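PDB 4YWO: mercuric reductase from Metallosphaera sedula, which probably reduces mercuric ion to elemental mercury at the expense of NADPH, working as an FAD-containing homodimer of the pyridine nucleotide-disulfide oxidoreductase family. Local coordinates for residues Asp106-Tyr110 / Tyr111-Leu115; Val241-Gly244 / Ala245-Val249; Leu273-Asn277 / Ala278-Leu282; Val354-Glu358 / Ala359-Ala363; Ala425-His428 / Asp429-Thr433. All coordinates share one frame; numbering follows the deposited sequence.

All five contacts are local, made by residues close in sequence, at helix ends, turns and loops, and they do not touch one another. Contacts 1, 2 and 3 belong to the nucleotide-binding part of the chain, contacts 4 and 5 to the dimerisation domain, where their centres lie about 20 Å apart. Contact 1 is a surface contact; the others are partly buried. A T-shaped tyrosine pair and leucine packing mark contact 1, main-chain pairing contact 2, and a doubly used carbonyl with apolar packing contact 3. Contacts 4 and 5 both start a helix with a threonine capping box, closed by glutamate in one and aspartate in the other; contact 5 also meets the second subunit.

Contact 1 (Asp106-Tyr110 / Tyr111-Leu115); sequences DLLSY and YDVEL
Tyr110 and Tyr111 form a T-shaped pair at the end of a helix, the edge of Tyr110 turned to the face of Tyr111. The ring centroids are 5.0 Å apart and the planes stand at 78°. Tyr110 CD2 sits over the centre of the Tyr111 ring, 3.7 Å from CE2 of Tyr111. CG of Tyr110 is trans to its own N (chi1 -177°), that of Tyr111 beside its N (chi1 -74°), which brings the edge of one ring to the face of the other. Leu107 runs alongside Tyr111, pointing the same way, CB 4.0 Å from Tyr111 CD2. Leu107 O lies at the edge of the same ring and takes the helical bond from N of Tyr111, the first residue to leave helical geometry, at 2.9 Å. Farther on, Leu108 spreads its two methyls, CD2 to Val113 CG1 at 4.2 Å and CD1 to Leu115 CD2 at 4.1 Å, the latter side chains crossing nearly at a right angle. Helix 87-110 thus turns into strand 114-117, an outer strand of the parallel FAD-domain sheet; Leu108, Val113 and Leu115 pack on Leu43 of strand 42-45, and Tyr111 rests on Ile32 of helix 25-36.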
# COMPACT_ATOMS: atom_id res chain seq x y z
N ASP A 106 27.80 -9.25 3.76
CA ASP A 106 28.06 -9.04 5.18
C ASP A 106 27.51 -10.20 6.02
O ASP A 106 27.97 -10.44 7.12
CB ASP A 106 27.45 -7.73 5.70
CG ASP A 106 28.26 -6.46 5.28
OD1 ASP A 106 29.39 -6.52 4.75
OD2 ASP A 106 27.67 -5.38 5.46
N LEU A 107 26.48 -10.88 5.52
CA LEU A 107 25.91 -12.01 6.25
C LEU A 107 26.83 -13.24 6.31
O LEU A 107 26.65 -14.09 7.21
CB LEU A 107 24.56 -12.39 5.70
CG LEU A 107 23.51 -11.28 5.76
CD1 LEU A 107 22.14 -11.94 5.59
CD2 LEU A 107 23.65 -10.49 7.02
N LEU A 108 27.72 -13.36 5.35
CA LEU A 108 28.68 -14.42 5.30
C LEU A 108 29.70 -14.24 6.39
O LEU A 108 30.26 -15.24 6.79
CB LEU A 108 29.38 -14.51 3.96
CG LEU A 108 28.39 -14.85 2.84
CD1 LEU A 108 29.05 -14.70 1.49
CD2 LEU A 108 27.79 -16.25 2.96
N SER A 109 29.91 -13.01 6.87
CA SER A 109 30.73 -12.77 8.10
C SER A 109 29.96 -12.98 9.38
O SER A 109 30.50 -13.48 10.31
CB SER A 109 31.28 -11.34 8.19
OG SER A 109 31.89 -10.97 7.00
N TYR A 110 28.72 -12.55 9.41
CA TYR A 110 27.90 -12.66 10.58
C TYR A 110 27.46 -14.10 10.92
O TYR A 110 27.45 -14.50 12.05
CB TYR A 110 26.68 -11.74 10.47
CG TYR A 110 25.91 -11.83 11.72
CD1 TYR A 110 26.48 -11.39 12.92
CD2 TYR A 110 24.67 -12.44 11.76
CE1 TYR A 110 25.82 -11.55 14.11
CE2 TYR A 110 23.99 -12.59 12.94
CZ TYR A 110 24.58 -12.14 14.10
OH TYR A 110 23.91 -12.29 15.26
N TYR A 111 27.08 -14.87 9.92
CA TYR A 111 26.58 -16.21 10.18
C TYR A 111 27.74 -17.17 10.02
O TYR A 111 28.80 -16.83 9.52
CB TYR A 111 25.44 -16.55 9.23
CG TYR A 111 24.18 -15.87 9.52
CD1 TYR A 111 23.35 -16.32 10.54
CD2 TYR A 111 23.83 -14.73 8.85
CE1 TYR A 111 22.20 -15.72 10.83
CE2 TYR A 111 22.64 -14.09 9.14
CZ TYR A 111 21.86 -14.57 10.14
OH TYR A 111 20.72 -14.01 10.48
N ASP A 112 27.55 -18.41 10.48
CA ASP A 112 28.62 -19.39 10.47
C ASP A 112 28.37 -20.35 9.20
O ASP A 112 27.34 -20.94 9.09
CB ASP A 112 28.47 -20.21 11.77
CG ASP A 112 29.63 -21.09 12.06
OD1 ASP A 112 30.77 -20.78 11.64
OD2 ASP A 112 29.41 -22.13 12.73
N VAL A 113 29.35 -20.51 8.37
CA VAL A 113 29.17 -21.17 7.05
C VAL A 113 30.49 -21.51 6.44
O VAL A 113 31.45 -20.78 6.57
CB VAL A 113 28.37 -20.23 6.11
CG1 VAL A 113 29.03 -18.88 5.95
CG2 VAL A 113 28.25 -20.80 4.67
N GLU A 114 30.61 -22.66 5.79
CA GLU A 114 31.75 -22.93 5.01
C GLU A 114 31.37 -22.64 3.58
O GLU A 114 30.59 -23.40 3.00
CB GLU A 114 32.11 -24.41 5.17
CG GLU A 114 33.14 -24.96 4.21
CD GLU A 114 33.50 -26.39 4.59
OE1 GLU A 114 33.03 -26.87 5.64
OE2 GLU A 114 34.21 -27.06 3.84
N LEU A 115 31.88 -21.56 3.05
CA LEU A 115 31.56 -21.15 1.71
C LEU A 115 32.54 -21.78 0.69
O LEU A 115 33.74 -21.66 0.80
CB LEU A 115 31.63 -19.66 1.62
CG LEU A 115 31.36 -19.02 0.30
CD1 LEU A 115 29.91 -19.17 -0.07
CD2 LEU A 115 31.75 -17.56 0.38

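Contact 2 (Val241-Gly244 / Ala245-Val249); sequences VRKG and AGKIV
The guanidinium of Arg242 is the flat group here, and Ile248 CD1 meets it obliquely, 3.6 Å from Arg242 NH1, neither squarely over a face nor at an edge. CG of Arg242 is wedged between its own N and carbonyl carbon (chi1 53°), and from there the chain runs extended to NE, past Ile248. The guanidinium is further held by a salt bridge from NH2 to Glu255 of strand 254-258. Beneath these side chains the two residues form an antiparallel hydrogen-bonded pair: Arg242 N reaches Ile248 O at 2.9 Å, in the carbonyl plane, and Ile248 N returns to Arg242 O at 2.7 Å. The contact is the closed end of a beta hairpin, strand 238-243 turning into strand 247-251 of a three-stranded antiparallel sheet. Gly244 N closes the turn on Gly246 O at 2.7 Å, nearly in line with the carbonyl. On the sheet face opposite Arg242 and Ile248, two non-hydrogen-bonded pairs flank theirs, Val241 with Val249 on one side and Lys243 with Lys247 toward the turn. The valines meet loosely, CG2 to CG2 at 4.4 Å, and both pack on Ile261. Lys243 bends at its second torsion (chi2 60°), laying CD 3.6 Å from Gly246 O. Lys247 instead extends away, its NZ in a salt bridge with Glu260; Lys243 NZ and Lys247 NZ lie 5.8 Å apart.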
# COMPACT_ATOMS: atom_id res chain seq x y z
N VAL A 241 15.07 -14.84 -37.61
CA VAL A 241 15.73 -13.57 -37.47
C VAL A 241 16.91 -13.43 -38.43
O VAL A 241 17.70 -14.36 -38.60
CB VAL A 241 16.24 -13.41 -35.99
CG1 VAL A 241 16.87 -12.07 -35.78
CG2 VAL A 241 15.08 -13.60 -35.02
N ARG A 242 17.03 -12.25 -38.98
CA ARG A 242 18.17 -11.92 -39.85
C ARG A 242 18.68 -10.54 -39.59
O ARG A 242 18.04 -9.74 -38.89
CB ARG A 242 17.86 -12.20 -41.34
CG ARG A 242 16.64 -11.61 -41.97
CD ARG A 242 16.51 -12.08 -43.44
NE ARG A 242 15.35 -11.44 -44.11
CZ ARG A 242 15.33 -10.22 -44.66
NH1 ARG A 242 16.44 -9.45 -44.74
NH2 ARG A 242 14.19 -9.75 -45.17
N LYS A 243 19.88 -10.23 -40.09
CA LYS A 243 20.47 -8.95 -39.91
C LYS A 243 20.37 -8.13 -41.19
O LYS A 243 20.84 -8.60 -42.25
CB LYS A 243 21.95 -9.14 -39.52
CG LYS A 243 22.76 -7.89 -39.23
CD LYS A 243 22.21 -7.06 -38.06
CE LYS A 243 23.07 -5.84 -37.79
NZ LYS A 243 22.62 -5.17 -36.54
N GLY A 244 19.77 -6.94 -41.10
CA GLY A 244 19.74 -5.91 -42.18
C GLY A 244 20.50 -4.71 -41.67
O GLY A 244 21.56 -4.85 -41.06
N ALA A 245 19.95 -3.52 -41.88
CA ALA A 245 20.50 -2.33 -41.24
C ALA A 245 20.51 -2.54 -39.71
O ALA A 245 21.56 -2.47 -39.04
CB ALA A 245 19.69 -1.12 -41.64
N GLY A 246 19.35 -2.90 -39.19
CA GLY A 246 19.29 -3.46 -37.85
C GLY A 246 18.84 -4.89 -37.87
O GLY A 246 18.98 -5.60 -38.87
N LYS A 247 18.26 -5.33 -36.77
CA LYS A 247 17.89 -6.70 -36.63
C LYS A 247 16.50 -6.85 -37.10
O LYS A 247 15.61 -6.02 -36.78
CB LYS A 247 18.07 -7.21 -35.19
CG LYS A 247 19.43 -6.99 -34.61
CD LYS A 247 19.72 -7.72 -33.33
CE LYS A 247 21.08 -7.35 -32.83
NZ LYS A 247 21.44 -8.12 -31.70
N ILE A 248 16.27 -7.91 -37.89
CA ILE A 248 14.96 -8.17 -38.49
C ILE A 248 14.32 -9.43 -37.92
O ILE A 248 14.88 -10.54 -38.05
CB ILE A 248 14.99 -8.26 -40.05
CG1 ILE A 248 15.63 -6.99 -40.64
CG2 ILE A 248 13.58 -8.39 -40.56
CD1 ILE A 248 16.03 -7.11 -42.10
N VAL A 249 13.18 -9.27 -37.24
CA VAL A 249 12.40 -10.38 -36.80
C VAL A 249 11.27 -10.64 -37.82
O VAL A 249 10.43 -9.80 -38.07
CB VAL A 249 11.84 -10.17 -35.34
CG1 VAL A 249 11.07 -11.41 -34.91
CG2 VAL A 249 12.99 -9.79 -34.42

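Contact 3 (Leu273-Asn277 / Ala278-Leu282); sequences LGLEN and AGVRL
Leu275 lies across Val280 at a slant and meets Leu282 nearly at a right angle, using a different methyl for each. CD2 of Leu275 rests 4.0 Å from Val280 CG1, while Leu275 CD1 reaches Leu282 CD2 at 3.8 Å. With CG beside its own N (chi1 -63°), Leu275 turns its branched end to the returning chain. Leu275 CB also approaches the backbone of that chain, 3.6 Å from Val280 O. Between these side chains the main chain makes a single tight turn: residues 275-277 have helical angles, and Gly279, with positive phi, swings the chain back. The turn lies in the connection between strand 267-269 and strand 301-303, the latter an outer strand of the parallel sheet of the FAD domain. Ala278 and Val280 pack on Ile301 there, and Leu275 on Ile142 of strand 139-142. Leu275 O is gripped twice, by Ala278 N at 2.9 Å and by Val280 N at 3.1 Å. The two donors arrive from opposite faces of the carbonyl plane, 58° and 42° out of it, so neither sits on a lone pair. Just before the turn, Leu273 touches the bound FAD.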
# COMPACT_ATOMS: atom_id res chain seq x y z
N LEU A 273 22.80 -30.83 -13.10
CA LEU A 273 23.43 -31.03 -11.80
C LEU A 273 23.78 -32.46 -11.51
O LEU A 273 24.05 -32.83 -10.35
CB LEU A 273 22.43 -30.60 -10.63
CG LEU A 273 21.89 -29.18 -10.70
CD1 LEU A 273 20.86 -28.93 -9.62
CD2 LEU A 273 23.04 -28.17 -10.57
N GLY A 274 23.72 -33.33 -12.54
CA GLY A 274 23.90 -34.74 -12.22
C GLY A 274 22.83 -35.40 -11.38
O GLY A 274 23.10 -36.29 -10.60
N LEU A 275 21.60 -34.92 -11.48
CA LEU A 275 20.52 -35.34 -10.63
C LEU A 275 20.26 -36.84 -10.63
O LEU A 275 19.92 -37.39 -9.59
CB LEU A 275 19.23 -34.56 -10.96
CG LEU A 275 19.32 -33.08 -10.73
CD1 LEU A 275 18.03 -32.40 -11.19
CD2 LEU A 275 19.59 -32.72 -9.30
N GLU A 276 20.45 -37.46 -11.79
CA GLU A 276 20.26 -38.89 -11.93
C GLU A 276 21.25 -39.67 -11.01
O GLU A 276 20.95 -40.77 -10.58
CB GLU A 276 20.38 -39.29 -13.42
CG GLU A 276 21.79 -39.14 -13.98
CD GLU A 276 22.18 -37.75 -14.47
OE1 GLU A 276 21.45 -36.73 -14.26
OE2 GLU A 276 23.27 -37.61 -15.12
N ASN A 277 22.40 -39.10 -10.64
CA ASN A 277 23.29 -39.74 -9.73
C ASN A 277 22.84 -39.79 -8.30
O ASN A 277 23.40 -40.50 -7.43
CB ASN A 277 24.72 -39.11 -9.83
CG ASN A 277 25.38 -39.19 -11.21
OD1 ASN A 277 26.05 -38.25 -11.68
ND2 ASN A 277 25.11 -40.29 -11.92
N ALA A 278 21.86 -38.89 -8.00
CA ALA A 278 21.41 -38.72 -6.64
C ALA A 278 19.96 -39.26 -6.48
O ALA A 278 19.41 -39.10 -5.38
CB ALA A 278 21.46 -37.24 -6.27
N GLY A 279 19.34 -39.75 -7.53
CA GLY A 279 17.99 -40.27 -7.48
C GLY A 279 16.92 -39.15 -7.48
O GLY A 279 15.86 -39.32 -6.94
N VAL A 280 17.28 -37.99 -8.01
CA VAL A 280 16.34 -36.84 -8.06
C VAL A 280 15.80 -36.77 -9.47
O VAL A 280 16.54 -36.94 -10.44
CB VAL A 280 17.10 -35.56 -7.68
CG1 VAL A 280 16.21 -34.32 -7.88
CG2 VAL A 280 17.60 -35.63 -6.26
N ARG A 281 14.51 -36.52 -9.59
CA ARG A 281 13.80 -36.47 -10.85
C ARG A 281 13.29 -35.07 -11.20
O ARG A 281 13.30 -34.17 -10.34
CB ARG A 281 12.60 -37.42 -10.79
CG ARG A 281 13.03 -38.89 -10.57
CD ARG A 281 11.90 -39.82 -10.16
NE ARG A 281 10.73 -39.59 -10.98
CZ ARG A 281 9.45 -39.59 -10.56
NH1 ARG A 281 9.15 -39.81 -9.26
NH2 ARG A 281 8.47 -39.33 -11.43
N LEU A 282 12.86 -34.90 -12.43
CA LEU A 282 12.33 -33.64 -12.90
C LEU A 282 10.82 -33.71 -13.00
O LEU A 282 10.28 -34.80 -13.13
CB LEU A 282 12.87 -33.28 -14.25
CG LEU A 282 14.37 -33.10 -14.34
CD1 LEU A 282 14.81 -32.68 -15.72
CD2 LEU A 282 14.91 -32.08 -13.31

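Contact 4 (Val354-Glu358 / Ala359-Ala363); sequences VGLTE and AEARA
Gly355, at the end of strand 350-355, meets Glu360 through a water that donates to both Gly355 O and Glu360 OE1. Leu356 comes next: its CD1 packs 4.1 Å from Ala361 CB, and its CD2 comes 4.0 Å from Glu360 OE1, Leu356 and Glu360 crossing at a slant. Thr357 is the N-cap of helix 358-362 and forms a capping box with Glu360. Its OG1, set between its own N and carbonyl carbon (chi1 63°), accepts from Glu360 N at 3.0 Å. In return Thr357 N donates to Glu360 OE1 at 2.9 Å, arriving from above the carboxylate plane, 44° out of it. Thr357 O accepts from Ala361 N at 3.0 Å to begin the helical bonding. Glu358 stretches fully out beside Arg362, pointing the same way. In a salt bridge its OE2 takes both Arg362 NE at 2.9 Å and Arg362 NH2 at 2.8 Å, side-on at the guanidinium edge, the flat groups 51° apart. Ala361 and Glu358 also pack on Val394 of the dimerisation-domain sheet. Reciprocal bonds thus join strand to helix, an i to i+4 ion pair follows, and the Glu360 carboxylate is probably stabilised by the helix dipole, Thr357 N and the water.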
# COMPACT_ATOMS: atom_id res chain seq x y z
N VAL A 354 -3.11 -12.42 -6.02
CA VAL A 354 -2.81 -13.45 -5.00
C VAL A 354 -3.96 -14.45 -5.00
O VAL A 354 -5.11 -14.04 -5.16
CB VAL A 354 -2.57 -12.81 -3.60
CG1 VAL A 354 -3.71 -11.96 -3.11
CG2 VAL A 354 -2.12 -13.84 -2.56
N GLY A 355 -3.67 -15.73 -4.86
CA GLY A 355 -4.75 -16.74 -4.72
C GLY A 355 -5.26 -17.11 -6.16
O GLY A 355 -4.63 -16.96 -7.22
N LEU A 356 -6.47 -17.65 -6.13
CA LEU A 356 -7.05 -18.26 -7.32
C LEU A 356 -7.69 -17.22 -8.24
O LEU A 356 -8.32 -16.23 -7.79
CB LEU A 356 -8.15 -19.19 -6.84
CG LEU A 356 -7.74 -20.32 -5.91
CD1 LEU A 356 -8.98 -21.17 -5.64
CD2 LEU A 356 -6.70 -21.15 -6.56
N THR A 357 -7.63 -17.51 -9.52
CA THR A 357 -8.47 -16.77 -10.45
C THR A 357 -9.92 -17.27 -10.28
O THR A 357 -10.17 -18.30 -9.71
CB THR A 357 -8.06 -16.96 -11.93
OG1 THR A 357 -8.24 -18.37 -12.27
CG2 THR A 357 -6.65 -16.50 -12.21
N GLU A 358 -10.89 -16.49 -10.78
CA GLU A 358 -12.28 -16.94 -10.76
C GLU A 358 -12.46 -18.30 -11.50
O GLU A 358 -13.13 -19.20 -10.97
CB GLU A 358 -13.18 -15.86 -11.35
CG GLU A 358 -14.63 -16.31 -11.28
CD GLU A 358 -15.63 -15.30 -11.77
OE1 GLU A 358 -15.23 -14.22 -12.21
OE2 GLU A 358 -16.82 -15.61 -11.59
N ALA A 359 -11.86 -18.44 -12.64
CA ALA A 359 -11.95 -19.71 -13.42
C ALA A 359 -11.34 -20.84 -12.65
O ALA A 359 -11.92 -21.92 -12.58
CB ALA A 359 -11.25 -19.59 -14.73
N GLU A 360 -10.19 -20.61 -11.98
CA GLU A 360 -9.61 -21.67 -11.15
C GLU A 360 -10.50 -22.06 -10.03
O GLU A 360 -10.60 -23.22 -9.69
CB GLU A 360 -8.23 -21.26 -10.59
CG GLU A 360 -7.20 -21.21 -11.64
CD GLU A 360 -5.96 -20.42 -11.28
OE1 GLU A 360 -5.90 -19.78 -10.20
OE2 GLU A 360 -4.98 -20.53 -12.04
N ALA A 361 -11.17 -21.11 -9.35
CA ALA A 361 -12.04 -21.41 -8.25
C ALA A 361 -13.27 -22.20 -8.78
O ALA A 361 -13.75 -23.14 -8.13
CB ALA A 361 -12.47 -20.16 -7.55
N ARG A 362 -13.80 -21.76 -9.90
CA ARG A 362 -15.03 -22.41 -10.45
C ARG A 362 -14.72 -23.81 -10.91
O ARG A 362 -15.66 -24.60 -11.04
CB ARG A 362 -15.63 -21.56 -11.57
CG ARG A 362 -16.31 -20.33 -11.00
CD ARG A 362 -17.15 -19.62 -12.07
NE ARG A 362 -17.65 -18.34 -11.56
CZ ARG A 362 -18.59 -18.17 -10.64
NH1 ARG A 362 -19.23 -19.17 -10.10
NH2 ARG A 362 -18.88 -16.96 -10.26
N ALA A 363 -13.48 -24.13 -11.18
CA ALA A 363 -13.10 -25.50 -11.55
C ALA A 363 -13.03 -26.46 -10.38
O ALA A 363 -12.87 -27.65 -10.60
CB ALA A 363 -11.82 -25.52 -12.32
O HOH W 1 -3.95 -18.16 -9.44

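Contact 5 (Ala425-His428 / Asp429-Thr433); sequences ATVH and DLIDT
Asp429 and Thr426 face each other across the first turn of helix 427-431. Asp429 OD2 accepts from Thr426 N at 2.9 Å, met from above the carboxylate plane, 39° out of it. Thr426 OG1 in turn accepts from Asp429 N at 3.2 Å. Both torsions serve this exchange: OG1 of Thr426 lies between its N and carbonyl carbon (chi1 65°), and CG of Asp429 stands beside its own N, folding the carboxylate back over the helix start. Asp429 OD2 also approaches Ala425 CA, at 3.3 Å. Such reciprocal bonding is a capping box, with Thr426 as N-cap, and it opens a short helix of the dimerisation domain that lies against helices 414-422 and 442-449. His428, an exposed residue, meets the next turn through CB and its carbonyl: Asp432 N donates to His428 O at 2.9 Å. Ile431 is placed by its bond to Val427, where Ile431 N meets Val427 O almost straight, at 174°, and Ile431 CG1 passes 3.2 Å from Val427 O. Leu430 CD2 packs 3.9 Å from Ala425 CB, and Ala448 of helix 442-449 touches Val427, Leu430 and Ile431. Other residues of the segment face the second subunit: Asp432 makes a salt bridge with Arg319 of the second subunit, while Ala425 and Asp429 pack on Phe423 of that subunit.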
# COMPACT_ATOMS: atom_id res chain seq x y z
N ALA A 425 -10.52 -15.06 5.67
CA ALA A 425 -11.40 -13.99 5.93
C ALA A 425 -12.64 -14.05 5.00
O ALA A 425 -12.51 -14.47 3.85
CB ALA A 425 -10.78 -12.61 5.75
N THR A 426 -13.77 -13.64 5.54
CA THR A 426 -14.94 -13.55 4.72
C THR A 426 -15.03 -12.11 4.23
O THR A 426 -14.44 -11.12 4.78
CB THR A 426 -16.19 -13.94 5.54
OG1 THR A 426 -16.37 -12.95 6.56
CG2 THR A 426 -16.01 -15.29 6.16
N VAL A 427 -15.98 -11.85 3.31
CA VAL A 427 -16.29 -10.48 2.99
C VAL A 427 -16.77 -9.66 4.20
O VAL A 427 -16.40 -8.52 4.35
CB VAL A 427 -17.20 -10.27 1.73
CG1 VAL A 427 -16.68 -11.03 0.51
CG2 VAL A 427 -18.59 -10.62 2.09
N HIS A 428 -17.53 -10.26 5.13
CA HIS A 428 -17.93 -9.45 6.32
C HIS A 428 -16.80 -9.08 7.13
O HIS A 428 -16.83 -8.03 7.71
CB HIS A 428 -18.92 -10.28 7.16
CG HIS A 428 -20.24 -10.46 6.47
ND1 HIS A 428 -20.55 -11.59 5.75
CD2 HIS A 428 -21.27 -9.60 6.30
CE1 HIS A 428 -21.75 -11.45 5.21
NE2 HIS A 428 -22.22 -10.26 5.54
N ASP A 429 -15.77 -9.90 7.18
CA ASP A 429 -14.53 -9.57 7.94
C ASP A 429 -13.89 -8.31 7.36
O ASP A 429 -13.47 -7.43 8.10
CB ASP A 429 -13.47 -10.67 7.94
CG ASP A 429 -13.89 -11.96 8.72
OD1 ASP A 429 -14.56 -11.75 9.77
OD2 ASP A 429 -13.42 -13.07 8.34
N LEU A 430 -13.86 -8.21 6.08
CA LEU A 430 -13.33 -6.99 5.47
C LEU A 430 -14.24 -5.81 5.69
O LEU A 430 -13.79 -4.69 5.95
CB LEU A 430 -13.06 -7.21 4.01
CG LEU A 430 -11.71 -7.70 3.58
CD1 LEU A 430 -10.62 -6.71 3.97
CD2 LEU A 430 -11.39 -9.02 4.24
N ILE A 431 -15.54 -5.99 5.50
CA ILE A 431 -16.47 -4.93 5.78
C ILE A 431 -16.36 -4.35 7.19
O ILE A 431 -16.47 -3.11 7.38
CB ILE A 431 -17.90 -5.40 5.43
CG1 ILE A 431 -17.91 -5.68 3.93
CG2 ILE A 431 -18.94 -4.33 5.78
CD1 ILE A 431 -19.11 -6.44 3.47
N ASP A 432 -16.10 -5.26 8.15
CA ASP A 432 -15.98 -4.88 9.56
C ASP A 432 -14.66 -4.19 9.94
O ASP A 432 -14.51 -3.69 11.05
CB ASP A 432 -16.16 -6.10 10.44
CG ASP A 432 -17.60 -6.56 10.53
OD1 ASP A 432 -18.50 -5.79 10.13
OD2 ASP A 432 -17.79 -7.72 11.04
N THR A 433 -13.70 -4.17 9.04
CA THR A 433 -12.37 -3.56 9.25
C THR A 433 -12.38 -2.17 8.67
O THR A 433 -12.53 -2.02 7.44
CB THR A 433 -11.30 -4.34 8.54
OG1 THR A 433 -11.31 -5.69 9.06
CG2 THR A 433 -9.92 -3.77 8.85